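PDB 1Y2M: Phenylalanine/tyrosine ammonia-lyase from Rhodosporidium toruloides, which catalyses the non-oxidative deamination of L-phenylalanine and L-tyrosine to trans-cinnamate and p-coumarate, releasing ammonium, as a homotetramer. Local coordinates for residues S295-T300 against Y363-S368. Sequence-based numbering, arbitrary orientation.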
loop_
_atom_site.group_PDB
_atom_site.type_symbol
_atom_site.label_atom_id
_atom_site.label_comp_id
_atom_site.label_asym_id
_atom_site.label_seq_id
_atom_site.Cartn_x
_atom_site.Cartn_y
_atom_site.Cartn_z
ATOM N N SER B 295 -20.575 -20.634 4.218
ATOM C CA SER B 295 -21.918 -20.786 4.751
ATOM C C SER B 295 -22.842 -19.629 4.353
ATOM O O SER B 295 -23.988 -19.817 3.946
ATOM C CB SER B 295 -21.885 -20.989 6.278
ATOM O OG SER B 295 -21.191 -22.204 6.614
ATOM N N LEU B 296 -22.326 -18.409 4.445
ATOM C CA LEU B 296 -23.059 -17.226 4.057
ATOM C C LEU B 296 -23.314 -17.186 2.564
ATOM O O LEU B 296 -24.386 -16.773 2.144
ATOM C CB LEU B 296 -22.273 -15.990 4.479
ATOM C CG LEU B 296 -22.335 -15.700 5.965
ATOM C CD1 LEU B 296 -21.357 -14.638 6.322
ATOM C CD2 LEU B 296 -23.719 -15.232 6.323
ATOM N N THR B 297 -22.374 -17.658 1.763
ATOM C CA THR B 297 -22.585 -17.831 0.335
ATOM C C THR B 297 -23.827 -18.715 0.060
ATOM O O THR B 297 -24.711 -18.343 -0.718
ATOM C CB THR B 297 -21.326 -18.410 -0.374
ATOM O OG1 THR B 297 -20.238 -17.495 -0.244
ATOM C CG2 THR B 297 -21.613 -18.592 -1.860
ATOM N N ALA B 298 -23.871 -19.864 0.721
ATOM C CA ALA B 298 -24.984 -20.821 0.560
ATOM C C ALA B 298 -26.300 -20.125 0.979
ATOM O O ALA B 298 -27.320 -20.151 0.239
ATOM C CB ALA B 298 -24.751 -22.057 1.369
HETATM N N MSE B 299 -26.300 -19.471 2.134
HETATM C CA MSE B 299 -27.562 -18.866 2.629
HETATM C C MSE B 299 -28.038 -17.727 1.759
HETATM O O MSE B 299 -29.235 -17.448 1.612
HETATM C CB MSE B 299 -27.403 -18.484 4.083
HETATM C CG MSE B 299 -27.171 -19.684 4.878
HETATM SE SE MSE B 299 -27.092 -19.304 6.805
HETATM C CE MSE B 299 -28.935 -19.407 7.159
ATOM N N THR B 300 -27.072 -17.021 1.191
ATOM C CA THR B 300 -27.404 -15.971 0.204
ATOM C C THR B 300 -27.998 -16.548 -1.077
ATOM O O THR B 300 -28.911 -15.962 -1.671
ATOM C CB THR B 300 -26.204 -15.052 -0.064
ATOM O OG1 THR B 300 -25.685 -14.516 1.179
ATOM C CG2 THR B 300 -26.588 -13.885 -0.972
ATOM N N TYR B 363 -21.688 -12.541 -10.243
ATOM C CA TYR B 363 -20.421 -13.178 -9.912
ATOM C C TYR B 363 -20.217 -13.433 -8.430
ATOM O O TYR B 363 -19.496 -14.425 -8.069
ATOM C CB TYR B 363 -19.240 -12.382 -10.478
ATOM C CG TYR B 363 -19.007 -12.461 -11.967
ATOM C CD1 TYR B 363 -19.937 -12.980 -12.861
ATOM C CD2 TYR B 363 -17.849 -11.860 -12.487
ATOM C CE1 TYR B 363 -19.671 -12.975 -14.272
ATOM C CE2 TYR B 363 -17.616 -11.830 -13.797
ATOM C CZ TYR B 363 -18.484 -12.391 -14.688
ATOM O OH TYR B 363 -18.128 -12.273 -16.028
ATOM N N PRO B 364 -20.751 -12.561 -7.529
ATOM C CA PRO B 364 -20.548 -12.858 -6.108
ATOM C C PRO B 364 -20.986 -14.262 -5.652
ATOM O O PRO B 364 -20.388 -14.855 -4.776
ATOM C CB PRO B 364 -21.314 -11.724 -5.405
ATOM C CG PRO B 364 -21.096 -10.563 -6.414
ATOM C CD PRO B 364 -21.398 -11.238 -7.722
ATOM N N LEU B 365 -22.014 -14.791 -6.294
ATOM C CA LEU B 365 -22.476 -16.147 -6.036
ATOM C C LEU B 365 -21.853 -17.151 -7.021
ATOM O O LEU B 365 -21.290 -18.171 -6.612
ATOM C CB LEU B 365 -24.003 -16.167 -6.161
ATOM C CG LEU B 365 -24.719 -15.372 -5.062
ATOM C CD1 LEU B 365 -26.258 -15.470 -5.257
ATOM C CD2 LEU B 365 -24.294 -15.783 -3.610
ATOM N N ARG B 366 -21.950 -16.862 -8.316
ATOM C CA ARG B 366 -21.571 -17.840 -9.346
ATOM C C ARG B 366 -20.062 -18.085 -9.435
ATOM O O ARG B 366 -19.662 -19.155 -9.875
ATOM C CB ARG B 366 -22.125 -17.435 -10.695
ATOM C CG ARG B 366 -21.712 -18.315 -11.907
ATOM C CD ARG B 366 -22.699 -18.186 -13.039
ATOM N NE ARG B 366 -22.920 -16.812 -13.491
ATOM C CZ ARG B 366 -22.421 -16.268 -14.594
ATOM N NH1 ARG B 366 -21.571 -16.934 -15.371
ATOM N NH2 ARG B 366 -22.747 -15.025 -14.907
ATOM N N THR B 367 -19.249 -17.112 -9.020
ATOM C CA THR B 367 -17.784 -17.302 -9.054
ATOM C C THR B 367 -17.185 -17.497 -7.675
ATOM O O THR B 367 -15.938 -17.431 -7.500
ATOM C CB THR B 367 -17.027 -16.127 -9.780
ATOM O OG1 THR B 367 -17.009 -14.955 -8.956
ATOM C CG2 THR B 367 -17.594 -15.850 -11.159
ATOM N N SER B 368 -18.028 -17.766 -6.671
ATOM C CA SER B 368 -17.547 -17.896 -5.294
ATOM C C SER B 368 -16.477 -18.981 -5.104
ATOM O O SER B 368 -15.473 -18.735 -4.442
ATOM C CB SER B 368 -18.720 -17.959 -4.298
ATOM O OG SER B 368 -19.670 -18.966 -4.610
#
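Leu365, in the short helix 363-366, and Ser368, at the start of helix 368-391, meet Thr297 and Thr300 on one side of the long helix 273-303, without a hydrogen bond between the two segments. Tyr363 opens the short helix, and its backbone O takes bonds from both N and OG1 of Thr367. Leu365 is the apolar residue of the contact. Its methyl CD2 lies 4.0 Å from Thr300 CG2 and 3.9 Å from Thr297 O, the side chains of Leu365 and Thr300 crossing at a slant. Thr300 suits this place because it divides its branches: with CG2 opposite the backbone N, the methyl is offered to Leu365, while OG1 bonds to Leu296 O at 2.8 Å, 36° above that carbonyl's plane, and also pairs with His527. Arg366 follows, its guanidinium NH2 in plane at the edge of the Tyr363 ring. Thr367 then leaves the helical path. Ser368 is small enough to approach closely, and its OG stands 3.4 Å from Thr297 CG2. A chi1 of 54° sets this hydroxyl between its own N and carbonyl carbon, from where it donates to Leu365 O at 2.7 Å; the carbonyl thus takes two bonds from one residue, OG and N arriving on the same face. It is the methyl of Thr297 that meets the serine, while OG1 is held by Ser293 O and by Gln439, which also bonds to Pro364 O and so ties both segments together. In this PAL/histidase-family enzyme the buried contact joins helix 273-303 to the junction between helices 363-366 and 368-391, beside Arg366, which probably binds cinnamate, with helices 416-443, 323-336 and 506-560 packed around it.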